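Local coordinates for protein insulinase family protease (Yersinia pestis, PDB 3GO9) that probably cleaves peptide bonds as an M16-family (insulinase-type) metalloprotease, at residues A[33-46]-A[209-222]. Numbering follows the deposited sequence. Where two conformers were deposited one is given.
Sequences NGFSWQLLATPQRP and PDAMTLYVVGNVDS
Met212 O is gripped twice: Ser36 N donates to it at 3.2 Å, and a water that also bonds Gly34 O and Ser36 OG lies 2.7 Å from Met212 O. From there strands 36-41 and 212-218 run parallel: the N-H and C=O groups of Ser36, Gln38 and Leu40 bond those of Met212, Leu214, Val216 and Gly218, and Thr42 N closes the ladder on Gly218 O. Before the strands, CB and CG of Pro209 lie against the Asn33 amide, whose OD1 accepts from Phe35 N in an Asx turn. With CG anti to the backbone N (chi1 -172°), the Phe35 ring meets Met212 CB and Leu214 CB, while selenomethionine Met212 places SE at the ring's edge, 5.2 Å from the centroid, a Met-aromatic contact. The Gln38 amide runs alongside the Tyr215 ring, planes 61° apart, OE1 3.3 Å from CE1; Arg395 holds that OE1 and Gln399 the Tyr215 hydroxyl. Leu39 spans two sides: CD1 meets Val216 CG1 and Val220 CG2, CD2 meets Ser222 CB. Past the strands, Asn219 ND2 donates to an in-plane lone pair of Pro46 O at 3.2 Å, and a second water links Asn219 N to Arg45 O. The pairing joins strands more than 160 residues apart in sequence as parallel neighbours inside a mixed sheet, with 26-30 beyond 36-41 and 50-56 beyond 212-218; helix 222-233 packs on the Trp37, Leu39, Leu214 and Val216 face, helix 388-401 against Tyr215 and Val217 on the other.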
ATOM      1  N   ASN A  33      16.358 -21.505  -9.108  1.00 12.56           N
ATOM      2  CA  ASN A  33      17.116 -20.710  -8.107  1.00 11.35           C
ATOM      3  C   ASN A  33      16.243 -19.968  -7.101  1.00 10.43           C
ATOM      4  O   ASN A  33      16.758 -19.188  -6.247  1.00 11.12           O
ATOM      5  CB  ASN A  33      18.053 -19.725  -8.826  1.00 11.28           C
ATOM      6  CG  ASN A  33      17.306 -18.709  -9.639  1.00  9.84           C
ATOM      7  OD1 ASN A  33      16.065 -18.671  -9.633  1.00  9.34           O
ATOM      8  ND2 ASN A  33      18.051 -17.871 -10.328  1.00 10.35           N
ATOM      9  N   GLY A  34      14.947 -20.215  -7.160  1.00  9.52           N
ATOM     10  CA  GLY A  34      13.963 -19.632  -6.257  1.00  9.58           C
ATOM     11  C   GLY A  34      13.359 -18.296  -6.690  1.00  9.39           C
ATOM     12  O   GLY A  34      12.484 -17.741  -5.983  1.00 10.23           O
ATOM     13  N   PHE A  35      13.812 -17.798  -7.830  1.00  9.33           N
ATOM     14  CA  PHE A  35      13.220 -16.570  -8.408  1.00  8.33           C
ATOM     15  C   PHE A  35      11.735 -16.784  -8.725  1.00  9.79           C
ATOM     16  O   PHE A  35      11.369 -17.805  -9.259  1.00 10.95           O
ATOM     17  CB  PHE A  35      13.974 -16.208  -9.655  1.00  8.35           C
ATOM     18  CG  PHE A  35      13.600 -14.870 -10.235  1.00  8.21           C
ATOM     19  CD1 PHE A  35      14.294 -13.745  -9.854  1.00  8.10           C
ATOM     20  CD2 PHE A  35      12.570 -14.761 -11.153  1.00  7.24           C
ATOM     21  CE1 PHE A  35      13.974 -12.508 -10.394  1.00 10.24           C
ATOM     22  CE2 PHE A  35      12.228 -13.506 -11.711  1.00  7.79           C
ATOM     23  CZ  PHE A  35      12.949 -12.380 -11.335  1.00  7.97           C
ATOM     24  N   SER A  36      10.878 -15.843  -8.313  1.00  8.30           N
ATOM     25  CA  SER A  36       9.422 -15.982  -8.498  1.00  8.32           C
ATOM     26  C   SER A  36       8.934 -15.017  -9.532  1.00  8.44           C
ATOM     27  O   SER A  36       9.473 -13.905  -9.653  1.00  8.84           O
ATOM     28  CB  SER A  36       8.705 -15.695  -7.182  1.00  9.66           C
ATOM     29  OG  SER A  36       9.058 -16.676  -6.191  1.00 11.39           O
ATOM     30  N   TRP A  37       7.915 -15.422 -10.278  1.00  8.68           N
ATOM     31  CA  TRP A  37       7.306 -14.494 -11.237  1.00  9.27           C
ATOM     32  C   TRP A  37       5.791 -14.679 -11.256  1.00  9.78           C
ATOM     33  O   TRP A  37       5.290 -15.776 -10.955  1.00  9.54           O
ATOM     34  CB  TRP A  37       7.890 -14.650 -12.640  1.00 10.04           C
ATOM     35  CG  TRP A  37       7.810 -16.004 -13.239  1.00 11.71           C
ATOM     36  CD1 TRP A  37       8.759 -16.998 -13.156  1.00 15.68           C
ATOM     37  CD2 TRP A  37       6.738 -16.549 -14.030  1.00 16.31           C
ATOM     38  NE1 TRP A  37       8.341 -18.120 -13.842  1.00 18.60           N
ATOM     39  CE2 TRP A  37       7.119 -17.868 -14.402  1.00 18.00           C
ATOM     40  CE3 TRP A  37       5.525 -16.046 -14.481  1.00 17.65           C
ATOM     41  CZ2 TRP A  37       6.301 -18.707 -15.190  1.00 19.83           C
ATOM     42  CZ3 TRP A  37       4.697 -16.878 -15.273  1.00 19.80           C
ATOM     43  CH2 TRP A  37       5.088 -18.198 -15.608  1.00 19.26           C
ATOM     44  N   GLN A  38       5.103 -13.588 -11.629  1.00  8.74           N
ATOM     45  CA  GLN A  38       3.665 -13.583 -11.686  1.00  8.55           C
ATOM     46  C   GLN A  38       3.268 -12.759 -12.895  1.00  9.29           C
ATOM     47  O   GLN A  38       3.773 -11.680 -13.083  1.00 10.12           O
ATOM     48  CB  GLN A  38       3.055 -13.006 -10.429  1.00  8.75           C
ATOM     49  CG  GLN A  38       3.443 -13.661  -9.130  1.00  9.34           C
ATOM     50  CD  GLN A  38       2.654 -13.179  -7.925  1.00 11.27           C
ATOM     51  OE1 GLN A  38       1.576 -12.549  -8.035  1.00 12.03           O
ATOM     52  NE2 GLN A  38       3.202 -13.446  -6.752  1.00 12.79           N
ATOM     53  N   LEU A  39       2.349 -13.277 -13.709  1.00  8.72           N
ATOM     54  CA  LEU A  39       1.957 -12.634 -14.938  1.00  9.41           C
ATOM     55  C   LEU A  39       0.413 -12.563 -15.013  1.00  9.22           C
ATOM     56  O   LEU A  39      -0.303 -13.554 -14.810  1.00 10.25           O
ATOM     57  CB  LEU A  39       2.491 -13.453 -16.118  1.00 10.51           C
ATOM     58  CG  LEU A  39       1.965 -13.175 -17.488  1.00 17.56           C
ATOM     59  CD1 LEU A  39       2.179 -11.711 -17.874  1.00 22.18           C
ATOM     60  CD2 LEU A  39       2.705 -14.151 -18.424  1.00 21.74           C
ATOM     61  N   LEU A  40      -0.090 -11.386 -15.331  1.00  9.40           N
ATOM     62  CA  LEU A  40      -1.472 -11.181 -15.605  1.00  8.89           C
ATOM     63  C   LEU A  40      -1.612 -10.735 -17.060  1.00  9.96           C
ATOM     64  O   LEU A  40      -1.318  -9.593 -17.382  1.00  9.30           O
ATOM     65  CB  LEU A  40      -2.070 -10.087 -14.681  1.00  9.69           C
ATOM     66  CG  LEU A  40      -3.580  -9.850 -14.853  1.00 10.09           C
ATOM     67  CD1 LEU A  40      -4.396 -11.110 -14.559  1.00 11.93           C
ATOM     68  CD2 LEU A  40      -4.125  -8.640 -14.047  1.00 12.94           C
ATOM     69  N   ALA A  41      -2.040 -11.634 -17.952  1.00 10.41           N
ATOM     70  CA  ALA A  41      -2.323 -11.207 -19.324  1.00 10.70           C
ATOM     71  C   ALA A  41      -3.645 -10.428 -19.363  1.00 11.59           C
ATOM     72  O   ALA A  41      -4.639 -10.855 -18.751  1.00 12.29           O
ATOM     73  CB  ALA A  41      -2.414 -12.459 -20.246  1.00 11.65           C
ATOM     74  N   THR A  42      -3.687  -9.331 -20.136  1.00 12.01           N
ATOM     75  CA  THR A  42      -4.864  -8.459 -20.174  1.00 12.18           C
ATOM     76  C   THR A  42      -5.322  -8.240 -21.622  1.00 13.67           C
ATOM     77  O   THR A  42      -5.150  -7.164 -22.202  1.00 14.53           O
ATOM     78  CB  THR A  42      -4.558  -7.114 -19.498  1.00 12.21           C
ATOM     79  OG1 THR A  42      -3.490  -6.455 -20.194  1.00 12.36           O
ATOM     80  CG2 THR A  42      -4.206  -7.345 -18.012  1.00 12.14           C
ATOM     81  N   PRO A  43      -5.955  -9.251 -22.181  1.00 15.06           N
ATOM     82  CA  PRO A  43      -6.446  -9.048 -23.545  1.00 17.27           C
ATOM     83  C   PRO A  43      -7.593  -8.034 -23.584  1.00 17.82           C
ATOM     84  O   PRO A  43      -7.898  -7.552 -24.668  1.00 18.58           O
ATOM     85  CB  PRO A  43      -6.939 -10.459 -23.935  1.00 17.81           C
ATOM     86  CG  PRO A  43      -7.185 -11.144 -22.674  1.00 18.26           C
ATOM     87  CD  PRO A  43      -6.157 -10.634 -21.725  1.00 15.87           C
ATOM     88  N   GLN A  44      -8.254  -7.765 -22.465  1.00 17.69           N
ATOM     89  CA  GLN A  44      -9.255  -6.694 -22.365  1.00 18.87           C
ATOM     90  C   GLN A  44      -8.631  -5.298 -22.394  1.00 18.73           C
ATOM     91  O   GLN A  44      -9.357  -4.287 -22.536  1.00 19.75           O
ATOM     92  CB  GLN A  44     -10.110  -6.853 -21.097  1.00 19.68           C
ATOM     93  CG  GLN A  44      -9.498  -6.406 -19.759  1.00 20.77           C
ATOM     94  CD  GLN A  44      -8.431  -7.332 -19.192  1.00 22.26           C
ATOM     95  OE1 GLN A  44      -8.121  -8.418 -19.762  1.00 17.43           O
ATOM     96  NE2 GLN A  44      -7.849  -6.911 -18.033  1.00 18.67           N
ATOM     97  N   ARG A  45      -7.312  -5.205 -22.213  1.00 16.64           N
ATOM     98  CA  ARG A  45      -6.591  -3.931 -22.329  1.00 15.83           C
ATOM     99  C   ARG A  45      -5.544  -4.056 -23.447  1.00 16.18           C
ATOM    100  O   ARG A  45      -4.345  -3.999 -23.191  1.00 14.74           O
ATOM    101  CB  ARG A  45      -5.919  -3.592 -20.977  1.00 15.93           C
ATOM    102  CG  ARG A  45      -6.826  -3.475 -19.732  1.00 17.53           C
ATOM    103  CD  ARG A  45      -7.793  -2.360 -19.857  1.00 19.03           C
ATOM    104  NE  ARG A  45      -7.117  -1.053 -19.836  1.00 16.23           N
ATOM    105  CZ  ARG A  45      -7.767   0.108 -19.867  1.00 18.49           C
ATOM    106  NH1 ARG A  45      -9.102   0.144 -19.972  1.00 18.78           N
ATOM    107  NH2 ARG A  45      -7.076   1.240 -19.832  1.00 19.03           N
ATOM    108  N   PRO A  46      -5.993  -4.242 -24.707  1.00 15.78           N
ATOM    109  CA  PRO A  46      -5.090  -4.725 -25.699  1.00 16.55           C
ATOM    110  C   PRO A  46      -4.026  -3.718 -26.097  1.00 16.15           C
ATOM    111  O   PRO A  46      -2.964  -4.144 -26.528  1.00 18.54           O
ATOM    112  CB  PRO A  46      -6.017  -5.053 -26.888  1.00 17.24           C
ATOM    113  CG  PRO A  46      -7.162  -4.160 -26.691  1.00 16.57           C
ATOM    114  CD  PRO A  46      -7.374  -4.195 -25.220  1.00 16.73           C
ATOM    115  N   PRO A 209      18.028 -14.532  -5.639  1.00  8.44           N
ATOM    116  CA  PRO A 209      16.800 -14.761  -6.430  1.00  7.23           C
ATOM    117  C   PRO A 209      15.641 -15.202  -5.584  1.00  8.42           C
ATOM    118  O   PRO A 209      14.476 -14.957  -5.925  1.00  9.32           O
ATOM    119  CB  PRO A 209      17.199 -15.811  -7.466  1.00  7.86           C
ATOM    120  CG  PRO A 209      18.546 -16.360  -6.984  1.00  6.51           C
ATOM    121  CD  PRO A 209      19.179 -15.214  -6.220  1.00  8.37           C
ATOM    122  N   ASP A 210      15.955 -15.879  -4.462  1.00  9.23           N
ATOM    123  CA  ASP A 210      14.917 -16.310  -3.542  1.00 10.92           C
ATOM    124  C   ASP A 210      14.222 -15.179  -2.790  1.00 11.48           C
ATOM    125  O   ASP A 210      13.192 -15.417  -2.125  1.00 12.94           O
ATOM    126  CB  ASP A 210      15.491 -17.370  -2.566  1.00 11.76           C
ATOM    127  CG  ASP A 210      16.595 -16.831  -1.680  1.00 14.77           C
ATOM    128  OD1 ASP A 210      17.331 -15.925  -2.116  1.00 12.37           O
ATOM    129  OD2 ASP A 210      16.767 -17.387  -0.547  1.00 14.06           O
ATOM    130  N   ALA A 211      14.757 -13.953  -2.901  1.00 10.16           N
ATOM    131  CA  ALA A 211      14.182 -12.776  -2.305  1.00 10.90           C
ATOM    132  C   ALA A 211      13.557 -11.860  -3.364  1.00 10.51           C
ATOM    133  O   ALA A 211      13.277 -10.717  -3.049  1.00 11.23           O
ATOM    134  CB  ALA A 211      15.226 -12.030  -1.543  1.00 11.95           C
HETATM  135  N   MSE A 212      13.301 -12.388  -4.562  1.00  8.87           N
HETATM  136  CA  MSE A 212      12.811 -11.569  -5.685  1.00  7.78           C
HETATM  137  C   MSE A 212      11.541 -12.119  -6.293  1.00  8.80           C
HETATM  138  O   MSE A 212      11.392 -13.328  -6.460  1.00  8.78           O
HETATM  139  CB  MSE A 212      13.840 -11.470  -6.804  1.00  8.48           C
HETATM  140  CG  MSE A 212      15.168 -10.918  -6.313  1.00  9.16           C
HETATM  141 SE   MSE A 212      16.377 -10.675  -7.786  0.60 11.16          SE
HETATM  142  CE  MSE A 212      17.882  -9.914  -6.801  1.00 10.56           C
ATOM    143  N   THR A 213      10.668 -11.206  -6.688  1.00  6.82           N
ATOM    144  CA  THR A 213       9.486 -11.544  -7.483  1.00  7.37           C
ATOM    145  C   THR A 213       9.322 -10.526  -8.581  1.00  8.58           C
ATOM    146  O   THR A 213       9.267  -9.295  -8.303  1.00  8.41           O
ATOM    147  CB  THR A 213       8.200 -11.564  -6.670  1.00  7.46           C
ATOM    148  OG1 THR A 213       8.355 -12.432  -5.512  1.00 11.38           O
ATOM    149  CG2 THR A 213       7.028 -12.018  -7.472  1.00 10.51           C
ATOM    150  N   LEU A 214       9.183 -11.045  -9.801  1.00  9.04           N
ATOM    151  CA  LEU A 214       8.844 -10.202 -10.939  1.00  7.05           C
ATOM    152  C   LEU A 214       7.357 -10.295 -11.265  1.00  8.36           C
ATOM    153  O   LEU A 214       6.817 -11.408 -11.333  1.00  9.25           O
ATOM    154  CB  LEU A 214       9.639 -10.632 -12.176  1.00  8.35           C
ATOM    155  CG  LEU A 214       9.347  -9.869 -13.468  1.00  8.35           C
ATOM    156  CD1 LEU A 214       9.866  -8.450 -13.464  1.00 12.35           C
ATOM    157  CD2 LEU A 214       9.919 -10.654 -14.684  1.00 12.72           C
ATOM    158  N   TYR A 215       6.706  -9.147 -11.423  1.00  6.97           N
ATOM    159  CA  TYR A 215       5.315  -9.115 -11.809  1.00  8.42           C
ATOM    160  C   TYR A 215       5.197  -8.413 -13.154  1.00  7.57           C
ATOM    161  O   TYR A 215       5.884  -7.442 -13.410  1.00  7.50           O
ATOM    162  CB  TYR A 215       4.459  -8.283 -10.819  1.00  7.82           C
ATOM    163  CG  TYR A 215       4.520  -8.721  -9.377  1.00  8.57           C
ATOM    164  CD1 TYR A 215       3.458  -9.447  -8.824  1.00 10.75           C
ATOM    165  CD2 TYR A 215       5.561  -8.363  -8.582  1.00  9.04           C
ATOM    166  CE1 TYR A 215       3.510  -9.873  -7.483  1.00  9.29           C
ATOM    167  CE2 TYR A 215       5.636  -8.783  -7.281  1.00  9.35           C
ATOM    168  CZ  TYR A 215       4.575  -9.529  -6.746  1.00 10.73           C
ATOM    169  OH  TYR A 215       4.625  -9.920  -5.393  1.00 15.09           O
ATOM    170  N   VAL A 216       4.304  -8.919 -14.018  1.00  7.74           N
ATOM    171  CA  VAL A 216       4.074  -8.349 -15.313  1.00  8.21           C
ATOM    172  C   VAL A 216       2.556  -8.307 -15.515  1.00  8.53           C
ATOM    173  O   VAL A 216       1.866  -9.357 -15.361  1.00  9.42           O
ATOM    174  CB  VAL A 216       4.694  -9.179 -16.446  1.00  8.50           C
ATOM    175  CG1 VAL A 216       4.390  -8.590 -17.857  1.00  8.93           C
ATOM    176  CG2 VAL A 216       6.216  -9.338 -16.235  1.00 11.31           C
ATOM    177  N   VAL A 217       2.071  -7.152 -15.950  1.00  7.27           N
ATOM    178  CA  VAL A 217       0.659  -7.013 -16.345  1.00  7.83           C
ATOM    179  C   VAL A 217       0.592  -6.389 -17.726  1.00  9.53           C
ATOM    180  O   VAL A 217       1.160  -5.299 -17.940  1.00  9.31           O
ATOM    181  CB  VAL A 217      -0.079  -6.074 -15.398  1.00  7.72           C
ATOM    182  CG1 VAL A 217      -1.537  -5.808 -15.869  1.00  8.10           C
ATOM    183  CG2 VAL A 217      -0.081  -6.683 -13.958  1.00  9.00           C
ATOM    184  N   GLY A 218      -0.168  -7.022 -18.616  1.00  8.62           N
ATOM    185  CA  GLY A 218      -0.349  -6.420 -19.927  1.00  9.52           C
ATOM    186  C   GLY A 218      -0.755  -7.401 -20.968  1.00  9.68           C
ATOM    187  O   GLY A 218      -0.903  -8.591 -20.716  1.00  9.77           O
ATOM    188  N   ASN A 219      -0.986  -6.893 -22.177  1.00 10.29           N
ATOM    189  CA  ASN A 219      -1.440  -7.755 -23.258  1.00 12.27           C
ATOM    190  C   ASN A 219      -0.213  -8.361 -23.869  1.00 15.12           C
ATOM    191  O   ASN A 219       0.246  -7.945 -24.935  1.00 17.50           O
ATOM    192  CB  ASN A 219      -2.235  -6.971 -24.299  1.00 12.86           C
ATOM    193  CG  ASN A 219      -2.749  -7.889 -25.416  1.00 11.31           C
ATOM    194  OD1 ASN A 219      -3.060  -9.051 -25.171  1.00 17.01           O
ATOM    195  ND2 ASN A 219      -2.935  -7.329 -26.616  1.00 15.87           N
ATOM    196  N   VAL A 220       0.362  -9.312 -23.154  1.00 15.69           N
ATOM    197  CA  VAL A 220       1.573  -9.923 -23.575  1.00 16.90           C
ATOM    198  C   VAL A 220       1.303 -11.352 -24.039  1.00 17.15           C
ATOM    199  O   VAL A 220       0.239 -11.878 -23.806  1.00 16.84           O
ATOM    200  CB  VAL A 220       2.604  -9.924 -22.444  1.00 17.50           C
ATOM    201  CG1 VAL A 220       2.822  -8.513 -21.946  1.00 17.37           C
ATOM    202  CG2 VAL A 220       2.134 -10.717 -21.326  1.00 15.40           C
ATOM    203  N   ASP A 221       2.330 -11.958 -24.627  1.00 17.47           N
ATOM    204  CA  ASP A 221       2.323 -13.346 -25.055  1.00 17.62           C
ATOM    205  C   ASP A 221       2.856 -14.162 -23.883  1.00 17.86           C
ATOM    206  O   ASP A 221       4.027 -14.152 -23.622  1.00 17.14           O
ATOM    207  CB  ASP A 221       3.188 -13.452 -26.330  1.00 18.31           C
ATOM    208  CG  ASP A 221       3.350 -14.893 -26.846  1.00 19.63           C
ATOM    209  OD1 ASP A 221       3.187 -15.856 -26.052  1.00 21.90           O
ATOM    210  OD2 ASP A 221       3.597 -15.016 -28.095  1.00 23.47           O
ATOM    211  N   SER A 222       1.976 -14.826 -23.162  1.00 17.28           N
ATOM    212  CA  SER A 222       2.363 -15.434 -21.888  0.60 17.51           C
ATOM    213  C   SER A 222       3.337 -16.579 -22.090  1.00 16.84           C
ATOM    214  O   SER A 222       4.141 -16.899 -21.185  1.00 15.16           O
ATOM    215  CB  SER A 222       1.152 -15.913 -21.079  0.60 19.12           C
ATOM    216  OG  SER A 222       0.590 -17.115 -21.566  0.60 21.74           O
TER
HETATM  217  O   HOH W   1      11.230 -15.563  -4.934  1.00 12.06           O
HETATM  218  O   HOH W   2      -1.628  -4.178 -22.491  1.00 13.29           O